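Local coordinates for protein thymine dioxygenase (Neurospora crassa, PDB 5C3Q) that probably works as an iron- and 2-oxoglutarate-dependent dioxygenase that oxidises the methyl group of thymine, binding base, 2-oxoglutarate and metal in one pocket, at residues A177-F180 with D181-D185; H216-G220 with S221-L225; R262-N265 with D266-S270; G324-L327 with V328-A332. All coordinates share one frame; numbering follows the deposited sequence.

Contact 1: residues A177-F180 with D181-D185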
loop_
_atom_site.group_PDB
_atom_site.type_symbol
_atom_site.label_atom_id
_atom_site.label_comp_id
_atom_site.label_asym_id
_atom_site.label_seq_id
_atom_site.Cartn_x
_atom_site.Cartn_y
_atom_site.Cartn_z
ATOM N N ALA A 177 -14.358 19.095 7.434
ATOM C CA ALA A 177 -14.293 18.108 6.354
ATOM C C ALA A 177 -13.007 18.214 5.524
ATOM O O ALA A 177 -12.527 17.215 4.994
ATOM C CB ALA A 177 -15.512 18.232 5.450
ATOM N N ASN A 178 -12.458 19.422 5.419
ATOM C CA ASN A 178 -11.264 19.666 4.611
ATOM C C ASN A 178 -9.990 19.799 5.451
ATOM O O ASN A 178 -8.994 20.336 4.979
ATOM C CB ASN A 178 -11.473 20.914 3.749
ATOM C CG ASN A 178 -12.650 20.772 2.799
ATOM O OD1 ASN A 178 -13.734 21.283 3.061
ATOM N ND2 ASN A 178 -12.446 20.060 1.701
ATOM N N TYR A 179 -10.016 19.286 6.682
ATOM C CA TYR A 179 -8.873 19.386 7.589
ATOM C C TYR A 179 -7.568 18.858 6.974
ATOM O O TYR A 179 -6.513 19.471 7.128
ATOM C CB TYR A 179 -9.153 18.631 8.895
ATOM C CG TYR A 179 -7.985 18.654 9.854
ATOM C CD1 TYR A 179 -7.812 19.707 10.747
ATOM C CD2 TYR A 179 -7.035 17.634 9.851
ATOM C CE1 TYR A 179 -6.732 19.740 11.615
ATOM C CE2 TYR A 179 -5.953 17.660 10.715
ATOM C CZ TYR A 179 -5.807 18.712 11.594
ATOM O OH TYR A 179 -4.734 18.727 12.457
ATOM N N PHE A 180 -7.636 17.721 6.289
ATOM C CA PHE A 180 -6.427 17.090 5.767
ATOM C C PHE A 180 -5.915 17.676 4.447
ATOM O O PHE A 180 -4.777 17.401 4.061
ATOM C CB PHE A 180 -6.638 15.586 5.603
ATOM C CG PHE A 180 -6.847 14.868 6.898
ATOM C CD1 PHE A 180 -5.790 14.680 7.776
ATOM C CD2 PHE A 180 -8.098 14.374 7.239
ATOM C CE1 PHE A 180 -5.974 14.013 8.974
ATOM C CE2 PHE A 180 -8.291 13.708 8.435
ATOM C CZ PHE A 180 -7.228 13.526 9.305
ATOM N N ASP A 181 -6.732 18.476 3.763
ATOM C CA ASP A 181 -6.379 18.973 2.427
ATOM C C ASP A 181 -4.989 19.612 2.383
ATOM O O ASP A 181 -4.188 19.288 1.514
ATOM C CB ASP A 181 -7.423 19.975 1.912
ATOM C CG ASP A 181 -8.722 19.307 1.471
ATOM O OD1 ASP A 181 -8.911 18.098 1.724
ATOM O OD2 ASP A 181 -9.566 20.001 0.867
ATOM N N SER A 182 -4.706 20.495 3.335
ATOM C CA SER A 182 -3.439 21.229 3.361
ATOM C C SER A 182 -2.253 20.352 3.776
ATOM O O SER A 182 -1.105 20.734 3.582
ATOM C CB SER A 182 -3.545 22.438 4.295
ATOM O OG SER A 182 -3.550 22.034 5.651
ATOM N N PHE A 183 -2.541 19.185 4.351
ATOM C CA PHE A 183 -1.511 18.223 4.738
ATOM C C PHE A 183 -1.197 17.206 3.636
ATOM O O PHE A 183 -0.183 16.522 3.712
ATOM C CB PHE A 183 -1.945 17.452 5.993
ATOM C CG PHE A 183 -1.888 18.254 7.265
ATOM C CD1 PHE A 183 -0.709 18.347 7.988
ATOM C CD2 PHE A 183 -3.025 18.875 7.764
ATOM C CE1 PHE A 183 -0.657 19.064 9.176
ATOM C CE2 PHE A 183 -2.980 19.596 8.946
ATOM C CZ PHE A 183 -1.792 19.693 9.653
ATOM N N VAL A 184 -2.072 17.080 2.638
ATOM C CA VAL A 184 -1.921 16.047 1.600
ATOM C C VAL A 184 -1.992 16.542 0.146
ATOM O O VAL A 184 -1.862 15.738 -0.777
ATOM C CB VAL A 184 -2.971 14.916 1.772
ATOM C CG1 VAL A 184 -2.901 14.320 3.172
ATOM C CG2 VAL A 184 -4.383 15.406 1.462
ATOM N N ASP A 185 -2.171 17.845 -0.069
ATOM C CA ASP A 185 -2.445 18.362 -1.423
ATOM C C ASP A 185 -1.262 18.329 -2.409
ATOM O O ASP A 185 -1.468 18.446 -3.619
ATOM C CB ASP A 185 -3.047 19.783 -1.371
ATOM C CG ASP A 185 -2.187 20.774 -0.598
ATOM O OD1 ASP A 185 -1.055 20.431 -0.178
ATOM O OD2 ASP A 185 -2.656 21.913 -0.410
HETATM O O HOH W 1 -6.666 21.989 5.142
#
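N178 and D181 hold together the turn that starts helix 181-184, bonding through both backbone and side chain. The amide N of D181 gives a hydrogen bond to N178 O at 3.2 Å. Along D181, CB lies 3.5 Å from N178 O. CG stands anti to the carbonyl carbon (chi1 -74°), and this turns the carboxylate back toward the residue three places earlier. OD1 passes about 4.0 Å from N178 O and CA and has its own partner elsewhere, whereas OD2 receives N178 ND2 at 3.0 Å, from above the carboxylate plane. OD2 also forms a salt bridge with R167 of helix 147-173. With an alanine here, R167 would probably be left without this charge partner and the amide of N178 freer to turn.

A water bridges N178 O, to which it donates, and S182 N, from which it accepts. Two residues on, F180 O takes the amide N of F183 at 2.9 Å and, weakly, that of V184. The rings of Y179 and F183 lie near parallel, 28° between planes, but slid so far apart that they barely overlap; Y179 CE2 and F183 CE2 touch at 4.0 Å. F180 and F183 both meet W263 edge-to-face, so bulky aromatics suit the inner side, while the short polar N178 and D181 suit the more open side, where D181 can still reach R167. The chemistry implies a junction with two characters: a polar turn tied by charge to the preceding long helix, and aromatic packing that seats the short helix on the fold.

Contact 2: residues H216-G220 with S221-L225. With NI (nickel (II) ion), chain E; TDR (thymine), chain G; AKG (2-oxoglutaric acid), chain F.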
loop_
_atom_site.group_PDB
_atom_site.type_symbol
_atom_site.label_atom_id
_atom_site.label_comp_id
_atom_site.label_asym_id
_atom_site.label_seq_id
_atom_site.Cartn_x
_atom_site.Cartn_y
_atom_site.Cartn_z
ATOM N N HIS A 216 4.851 -6.823 7.263
ATOM C CA HIS A 216 5.260 -5.452 7.512
ATOM C C HIS A 216 4.046 -4.586 7.798
ATOM O O HIS A 216 2.904 -5.025 7.627
ATOM C CB HIS A 216 5.966 -4.900 6.276
ATOM C CG HIS A 216 5.076 -4.828 5.083
ATOM N ND1 HIS A 216 4.681 -5.947 4.385
ATOM C CD2 HIS A 216 4.463 -3.778 4.491
ATOM C CE1 HIS A 216 3.878 -5.589 3.402
ATOM N NE2 HIS A 216 3.728 -4.281 3.445
ATOM N N THR A 217 4.307 -3.363 8.242
ATOM C CA THR A 217 3.313 -2.300 8.242
ATOM C C THR A 217 3.714 -1.278 7.183
ATOM O O THR A 217 4.910 -1.103 6.896
ATOM C CB THR A 217 3.212 -1.606 9.614
ATOM O OG1 THR A 217 4.498 -1.112 10.008
ATOM C CG2 THR A 217 2.697 -2.568 10.679
ATOM N N ASP A 218 2.722 -0.620 6.589
ATOM C CA ASP A 218 2.977 0.476 5.656
ATOM C C ASP A 218 3.335 1.731 6.444
ATOM O O ASP A 218 2.986 1.848 7.622
ATOM C CB ASP A 218 1.763 0.727 4.753
ATOM C CG ASP A 218 1.530 -0.394 3.739
ATOM O OD1 ASP A 218 2.349 -1.332 3.626
ATOM O OD2 ASP A 218 0.507 -0.329 3.032
ATOM N N TYR A 219 4.016 2.672 5.792
ATOM C CA TYR A 219 4.657 3.793 6.489
ATOM C C TYR A 219 3.826 5.073 6.573
ATOM O O TYR A 219 3.970 5.838 7.535
ATOM C CB TYR A 219 5.984 4.164 5.809
ATOM C CG TYR A 219 6.936 3.027 5.526
ATOM C CD1 TYR A 219 6.999 1.901 6.348
ATOM C CD2 TYR A 219 7.813 3.097 4.446
ATOM C CE1 TYR A 219 7.884 0.872 6.081
ATOM C CE2 TYR A 219 8.702 2.073 4.176
ATOM C CZ TYR A 219 8.734 0.966 4.993
ATOM O OH TYR A 219 9.622 -0.049 4.724
ATOM N N GLY A 220 2.990 5.315 5.563
ATOM C CA GLY A 220 2.394 6.640 5.332
ATOM C C GLY A 220 1.028 6.881 5.956
ATOM O O GLY A 220 0.742 6.408 7.059
ATOM N N SER A 221 0.191 7.637 5.248
ATOM C CA SER A 221 -1.155 7.958 5.723
ATOM C C SER A 221 -2.091 6.789 5.425
ATOM O O SER A 221 -2.617 6.155 6.345
ATOM C CB SER A 221 -1.670 9.248 5.077
ATOM O OG SER A 221 -1.521 9.216 3.661
ATOM N N ILE A 222 -2.297 6.517 4.137
ATOM C CA ILE A 222 -3.026 5.331 3.690
ATOM C C ILE A 222 -2.343 4.691 2.478
ATOM O O ILE A 222 -1.497 5.304 1.811
ATOM C CB ILE A 222 -4.514 5.625 3.339
ATOM C CG1 ILE A 222 -4.633 6.522 2.103
ATOM C CG2 ILE A 222 -5.248 6.248 4.526
ATOM C CD1 ILE A 222 -6.060 6.748 1.636
ATOM N N THR A 223 -2.718 3.450 2.203
ATOM C CA THR A 223 -2.286 2.769 1.005
ATOM C C THR A 223 -3.524 2.319 0.256
ATOM O O THR A 223 -4.459 1.790 0.860
ATOM C CB THR A 223 -1.399 1.550 1.322
ATOM O OG1 THR A 223 -0.238 1.978 2.035
ATOM C CG2 THR A 223 -0.961 0.831 0.038
ATOM N N LEU A 224 -3.536 2.568 -1.049
ATOM C CA LEU A 224 -4.593 2.084 -1.922
ATOM C C LEU A 224 -4.019 0.870 -2.621
ATOM O O LEU A 224 -3.098 1.003 -3.426
ATOM C CB LEU A 224 -4.994 3.155 -2.939
ATOM C CG LEU A 224 -5.320 4.531 -2.357
ATOM C CD1 LEU A 224 -5.500 5.554 -3.466
ATOM C CD2 LEU A 224 -6.555 4.466 -1.475
ATOM N N LEU A 225 -4.540 -0.307 -2.291
ATOM C CA LEU A 225 -4.037 -1.561 -2.843
ATOM C C LEU A 225 -5.028 -2.161 -3.826
ATOM O O LEU A 225 -6.129 -2.570 -3.450
ATOM C CB LEU A 225 -3.731 -2.571 -1.731
ATOM C CG LEU A 225 -3.135 -3.876 -2.272
ATOM C CD1 LEU A 225 -1.676 -3.693 -2.660
ATOM C CD2 LEU A 225 -3.277 -4.993 -1.259
HETATM NI NI NI E . 2.013 -3.227 2.532
HETATM N N1 TDR G . 7.610 1.902 0.410
HETATM C C2 TDR G . 6.924 3.144 0.688
HETATM O O2 TDR G . 7.250 4.160 0.104
HETATM N N3 TDR G . 5.853 3.173 1.656
HETATM C C4 TDR G . 5.460 1.984 2.342
HETATM O O4 TDR G . 4.550 2.046 3.150
HETATM C C5 TDR G . 6.154 0.716 2.068
HETATM C CM5 TDR G . 5.790 -0.561 2.758
HETATM C C6 TDR G . 7.243 0.702 1.087
HETATM C C1 AKG F . 3.166 -3.558 -0.181
HETATM O O1 AKG F . 3.427 -2.819 0.805
HETATM O O2 AKG F . 3.766 -3.432 -1.269
HETATM C C2 AKG F . 2.140 -4.604 -0.054
HETATM O O5 AKG F . 1.657 -4.854 1.048
HETATM C C3 AKG F . 1.692 -5.369 -1.285
HETATM C C4 AKG F . 0.514 -6.284 -0.959
HETATM C C5 AKG F . -0.001 -6.989 -2.192
HETATM O O3 AKG F . -1.190 -7.371 -2.187
HETATM O O4 AKG F . 0.758 -7.185 -3.166
HETATM O O HOH W 2 0.373 -2.259 1.412
HETATM O O HOH W 3 1.410 4.658 2.905
#
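D218 and T223 come to 7.4 Å between their CA atoms as the chain, past strand 213-216, turns through G220 into strand 222-227. T223 OG1 donates to D218 OD2 at 2.6 Å, reaching it from 35° above the carboxylate plane, and the two side chains cross at about a right angle. With N255, which also bonds OD2, the threonine fixes the rotation of the carboxylate, a second-shell task suited to a small branched hydroxyl. The other oxygen, D218 OD1, binds nickel at 2.2 Å. H216 NE2 is a further ligand, and H273 completes the two-histidine, one-carboxylate facial triad of the double-stranded beta-helix dioxygenases; nickel here probably stands in for iron. 2-Oxoglutarate chelates the metal through O1 and O5, and a water that also donates to D218 OD2 takes the remaining position. S221 and I222 both face C295 in a classic beta bulge where the strand begins. Y219 N binds thymine O4 at 2.8 Å, nearly straight at 161°, while thymine C4 lies over the tyrosine ring, offset toward its rim. N89 ND2 also holds the base, and thymine CM5 lies 4.6 Å from the nickel, consistent with oxidation at the methyl.

Contact 3: residues R262-N265 with D266-S270. With EDO (1,2-ethanediol), chain K.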
loop_
_atom_site.group_PDB
_atom_site.type_symbol
_atom_site.label_atom_id
_atom_site.label_comp_id
_atom_site.label_asym_id
_atom_site.label_seq_id
_atom_site.Cartn_x
_atom_site.Cartn_y
_atom_site.Cartn_z
ATOM N N ARG A 262 0.102 7.118 14.101
ATOM C CA ARG A 262 0.757 8.069 14.993
ATOM C C ARG A 262 0.045 9.431 15.023
ATOM O O ARG A 262 -0.180 10.004 16.084
ATOM C CB ARG A 262 2.198 8.250 14.527
ATOM C CG ARG A 262 3.036 9.138 15.410
ATOM C CD ARG A 262 4.344 9.477 14.730
ATOM N NE ARG A 262 5.161 10.275 15.635
ATOM C CZ ARG A 262 6.367 9.943 16.089
ATOM N NH1 ARG A 262 6.969 8.821 15.704
ATOM N NH2 ARG A 262 6.979 10.774 16.923
ATOM N N TRP A 263 -0.277 9.942 13.838
ATOM C CA TRP A 263 -1.021 11.203 13.661
ATOM C C TRP A 263 -2.361 11.203 14.417
ATOM O O TRP A 263 -2.768 12.216 14.997
ATOM C CB TRP A 263 -1.268 11.389 12.163
ATOM C CG TRP A 263 -1.548 12.769 11.677
ATOM C CD1 TRP A 263 -1.573 13.924 12.401
ATOM C CD2 TRP A 263 -1.782 13.138 10.318
ATOM N NE1 TRP A 263 -1.842 14.992 11.575
ATOM C CE2 TRP A 263 -1.970 14.534 10.290
ATOM C CE3 TRP A 263 -1.861 12.420 9.119
ATOM C CZ2 TRP A 263 -2.231 15.229 9.107
ATOM C CZ3 TRP A 263 -2.123 13.111 7.944
ATOM C CH2 TRP A 263 -2.302 14.500 7.949
ATOM N N SER A 264 -3.024 10.050 14.414
ATOM C CA SER A 264 -4.320 9.859 15.062
ATOM C C SER A 264 -4.218 9.543 16.556
ATOM O O SER A 264 -5.232 9.259 17.200
ATOM C CB SER A 264 -5.067 8.722 14.357
ATOM O OG SER A 264 -4.524 7.456 14.693
ATOM N N ASN A 265 -3.001 9.575 17.098
ATOM C CA ASN A 265 -2.744 9.202 18.483
ATOM C C ASN A 265 -3.168 7.765 18.782
ATOM O O ASN A 265 -3.715 7.479 19.848
ATOM C CB ASN A 265 -3.432 10.176 19.449
ATOM C CG ASN A 265 -2.790 10.168 20.823
ATOM O OD1 ASN A 265 -1.571 10.192 20.931
ATOM N ND2 ASN A 265 -3.606 10.113 21.878
ATOM N N ASP A 266 -2.907 6.883 17.818
ATOM C CA ASP A 266 -3.306 5.469 17.853
ATOM C C ASP A 266 -4.813 5.202 17.972
ATOM O O ASP A 266 -5.211 4.128 18.421
ATOM C CB ASP A 266 -2.539 4.711 18.952
ATOM C CG ASP A 266 -1.068 4.539 18.623
ATOM O OD1 ASP A 266 -0.710 4.587 17.427
ATOM O OD2 ASP A 266 -0.267 4.353 19.559
ATOM N N THR A 267 -5.650 6.150 17.561
ATOM C CA THR A 267 -7.081 5.866 17.448
ATOM C C THR A 267 -7.340 5.102 16.146
ATOM O O THR A 267 -8.288 4.333 16.056
ATOM C CB THR A 267 -7.957 7.134 17.525
ATOM O OG1 THR A 267 -7.555 8.070 16.523
ATOM C CG2 THR A 267 -7.840 7.776 18.894
ATOM N N ILE A 268 -6.481 5.320 15.149
ATOM C CA ILE A 268 -6.498 4.563 13.901
ATOM C C ILE A 268 -5.367 3.533 13.911
ATOM O O ILE A 268 -4.262 3.827 14.370
ATOM C CB ILE A 268 -6.391 5.501 12.683
ATOM C CG1 ILE A 268 -7.726 6.237 12.504
ATOM C CG2 ILE A 268 -6.020 4.713 11.425
ATOM C CD1 ILE A 268 -7.711 7.374 11.511
ATOM N N LYS A 269 -5.657 2.329 13.412
ATOM C CA LYS A 269 -4.718 1.207 13.457
ATOM C C LYS A 269 -3.940 1.068 12.154
ATOM O O LYS A 269 -4.502 1.236 11.076
ATOM C CB LYS A 269 -5.456 -0.119 13.716
ATOM C CG LYS A 269 -6.508 -0.086 14.811
ATOM C CD LYS A 269 -5.924 0.221 16.179
ATOM C CE LYS A 269 -7.026 0.257 17.228
ATOM N NZ LYS A 269 -6.513 0.404 18.610
ATOM N N SER A 270 -2.648 0.762 12.266
ATOM C CA SER A 270 -1.838 0.350 11.128
ATOM C C SER A 270 -1.502 -1.117 11.335
ATOM O O SER A 270 -0.786 -1.463 12.270
ATOM C CB SER A 270 -0.556 1.171 11.022
ATOM O OG SER A 270 0.206 0.730 9.906
HETATM C C1 EDO K . 10.164 9.999 17.362
HETATM O O1 EDO K . 9.680 10.566 18.589
HETATM C C2 EDO K . 9.760 8.530 17.319
HETATM O O2 EDO K . 9.622 8.045 15.977
#
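S264 O is gripped twice by T267: the backbone N donates at 3.2 Å from well above the carbonyl plane, and OG1 donates at 2.7 Å from much nearer that plane. The hydroxyl gets there because T267 OG1 sits between its own backbone N and carbonyl carbon (chi1 56°), which folds it back over the turn. The side chain of S264 makes the next tie, its OG accepting I268 N at 2.9 Å with an N-H...O angle of 157°. The same OG lies within bonding reach of A261 O and L260 O in helix 258-263, which would have to share its one proton, so a small hydroxyl here links the end of the helix to the chain leaving it.

Backbone shape sets up these bonds. S264 to T267 is a type I' turn, and N265, with positive phi, closes the helix in a Schellman motif, its N bonding R262 O at 3.0 Å. Asparagine and aspartate tolerate the left-handed conformation better than most residues, which suits N265 and D266 to the two central positions. Farther out, the amide of N265 is held by K317 N and E315 O, and D266 OD2 meets K317 NZ in a salt bridge and Y318 OH in a hydrogen bond. I268 lays CB against S264 OG and also packs on L260 and on L39 and F42 of helix 28-44.

Several polar groups of the turn thus have partners in the helix end or at E315, K317 and Y318, which probably offsets the cost of two successive positive phi angles.

Contact 4: residues G324-L327 with V328-A332. With TDR (thymine), chain G; EDO (1,2-ethanediol), chain J.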
loop_
_atom_site.group_PDB
_atom_site.type_symbol
_atom_site.label_atom_id
_atom_site.label_comp_id
_atom_site.label_asym_id
_atom_site.label_seq_id
_atom_site.Cartn_x
_atom_site.Cartn_y
_atom_site.Cartn_z
ATOM N N GLY A 324 8.323 13.965 5.993
ATOM C CA GLY A 324 9.378 13.587 5.047
ATOM C C GLY A 324 10.538 12.870 5.712
ATOM O O GLY A 324 10.969 11.811 5.258
ATOM N N LYS A 325 11.020 13.450 6.806
ATOM C CA LYS A 325 12.118 12.886 7.588
ATOM C C LYS A 325 11.801 11.483 8.121
ATOM O O LYS A 325 12.637 10.579 8.053
ATOM C CB LYS A 325 12.441 13.828 8.749
ATOM C CG LYS A 325 13.612 13.407 9.611
ATOM C CD LYS A 325 13.943 14.488 10.628
ATOM C CE LYS A 325 15.215 14.159 11.392
ATOM N NZ LYS A 325 15.030 13.000 12.311
ATOM N N TYR A 326 10.593 11.309 8.653
ATOM C CA TYR A 326 10.161 10.000 9.146
ATOM C C TYR A 326 10.222 8.946 8.041
ATOM O O TYR A 326 10.765 7.863 8.238
ATOM C CB TYR A 326 8.744 10.073 9.715
ATOM C CG TYR A 326 8.230 8.741 10.205
ATOM C CD1 TYR A 326 8.567 8.271 11.468
ATOM C CD2 TYR A 326 7.417 7.941 9.399
ATOM C CE1 TYR A 326 8.106 7.050 11.924
ATOM C CE2 TYR A 326 6.955 6.714 9.847
ATOM C CZ TYR A 326 7.304 6.274 11.110
ATOM O OH TYR A 326 6.854 5.057 11.575
ATOM N N LEU A 327 9.670 9.273 6.876
ATOM C CA LEU A 327 9.616 8.318 5.766
ATOM C C LEU A 327 10.994 7.868 5.305
ATOM O O LEU A 327 11.213 6.674 5.101
ATOM C CB LEU A 327 8.858 8.898 4.572
ATOM C CG LEU A 327 7.334 8.926 4.672
ATOM C CD1 LEU A 327 6.781 9.690 3.484
ATOM C CD2 LEU A 327 6.746 7.521 4.721
ATOM N N VAL A 328 11.916 8.814 5.125
ATOM C CA VAL A 328 13.264 8.460 4.672
ATOM C C VAL A 328 13.965 7.565 5.687
ATOM O O VAL A 328 14.674 6.643 5.299
ATOM C CB VAL A 328 14.158 9.675 4.306
ATOM C CG1 VAL A 328 13.631 10.356 3.056
ATOM C CG2 VAL A 328 14.286 10.669 5.450
ATOM N N GLN A 329 13.738 7.811 6.976
ATOM C CA GLN A 329 14.271 6.938 8.022
ATOM C C GLN A 329 13.753 5.505 7.878
ATOM O O GLN A 329 14.522 4.557 8.014
ATOM C CB GLN A 329 13.964 7.500 9.415
ATOM C CG GLN A 329 14.811 8.720 9.750
ATOM C CD GLN A 329 14.440 9.449 11.040
ATOM O OE1 GLN A 329 15.112 10.412 11.407
ATOM N NE2 GLN A 329 13.384 9.012 11.725
ATOM N N ARG A 330 12.464 5.349 7.579
ATOM C CA ARG A 330 11.881 4.020 7.368
ATOM C C ARG A 330 12.423 3.367 6.093
ATOM O O ARG A 330 12.752 2.182 6.083
ATOM C CB ARG A 330 10.346 4.089 7.293
ATOM C CG ARG A 330 9.648 4.589 8.558
ATOM C CD ARG A 330 9.825 3.662 9.754
ATOM N NE ARG A 330 9.284 2.324 9.517
ATOM C CZ ARG A 330 8.012 1.968 9.679
ATOM N NH1 ARG A 330 7.103 2.848 10.085
ATOM N NH2 ARG A 330 7.642 0.717 9.432
ATOM N N LEU A 331 12.507 4.148 5.020
ATOM C CA LEU A 331 13.001 3.648 3.737
ATOM C C LEU A 331 14.490 3.316 3.774
ATOM O O LEU A 331 14.931 2.382 3.115
ATOM C CB LEU A 331 12.734 4.669 2.631
ATOM C CG LEU A 331 11.262 4.854 2.271
ATOM C CD1 LEU A 331 11.018 6.201 1.608
ATOM C CD2 LEU A 331 10.791 3.712 1.382
ATOM N N ALA A 332 15.255 4.079 4.548
ATOM C CA ALA A 332 16.708 3.917 4.604
ATOM C C ALA A 332 17.184 2.822 5.565
ATOM O O ALA A 332 18.301 2.325 5.420
ATOM C CB ALA A 332 17.363 5.243 4.970
HETATM N N1 TDR G . 7.610 1.902 0.410
HETATM C C2 TDR G . 6.924 3.144 0.688
HETATM O O2 TDR G . 7.250 4.160 0.104
HETATM N N3 TDR G . 5.853 3.173 1.656
HETATM C C4 TDR G . 5.460 1.984 2.342
HETATM O O4 TDR G . 4.550 2.046 3.150
HETATM C C5 TDR G . 6.154 0.716 2.068
HETATM C CM5 TDR G . 5.790 -0.561 2.758
HETATM C C6 TDR G . 7.243 0.702 1.087
HETATM C C1 EDO J . 11.544 5.767 12.485
HETATM O O1 EDO J . 11.476 7.022 11.796
HETATM C C2 EDO J . 12.950 5.570 13.043
HETATM O O2 EDO J . 13.385 4.208 12.917
#
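From G324 to L331 the backbone runs as regular alpha helix, each amide from V328 to L331 bonding the carbonyl four residues earlier; V328 N to G324 O at 3.1 Å and L331 N to L327 O at 2.8 Å are typical. On the outer side K325 reaches out extended and then bends at its last torsion, so that NZ donates to Q329 OE1 at 2.7 Å; long polar chains suit this exposed face. Next to it, Y326 and R330 lie side by side and point the same way. R330 CG rests over one face of the tyrosine ring in a CH-pi contact, 4.0 Å from the centroid. The arginine chain then bends twice, at chi2 and chi3, and brings NH1 to Y326 OH at 2.7 Å, with ring and guanidinium planes 84° apart. NH1 also forms a salt bridge with D258. With an alanine at Y326, R330 loses the ring face and the OH partner, and its guanidinium would probably be freer to turn despite its bond to D258. L331, branched and apolar, suits the inner face: its CD2 lies 3.8 Å from thymine N1. The helix lies with Y326 on D258 and L259 of helix 258-263, L327 on Y219 and N296, and L331 beside N89, closing over the thymine pocket next to strand 213-216's exit loop.

In the fold
The four contacts are all local, three in or beside turns and one within a helix, and they follow in series along the chain; none nests in or crosses another. Contact 1 closes the loop after helix 147-173 and runs into helix 181-184, ahead of strand 190-200. Contact 2 closes the metal-binding loop from strand 213-216 into strand 222-227, joining the two main sheets. Contact 3 ends helix 258-263 and heads for strand 273-275, while contact 4 lies within helix 323-332, near the C terminus. In space they are linked by packing: W263 of contact 3 joins the aromatics of contact 1, S270 of contact 3 lies against T217 and D218, and Y219 of contact 2 packs on L327, R330 and L331 of contact 4. Contacts 2 and 4 both touch thymine.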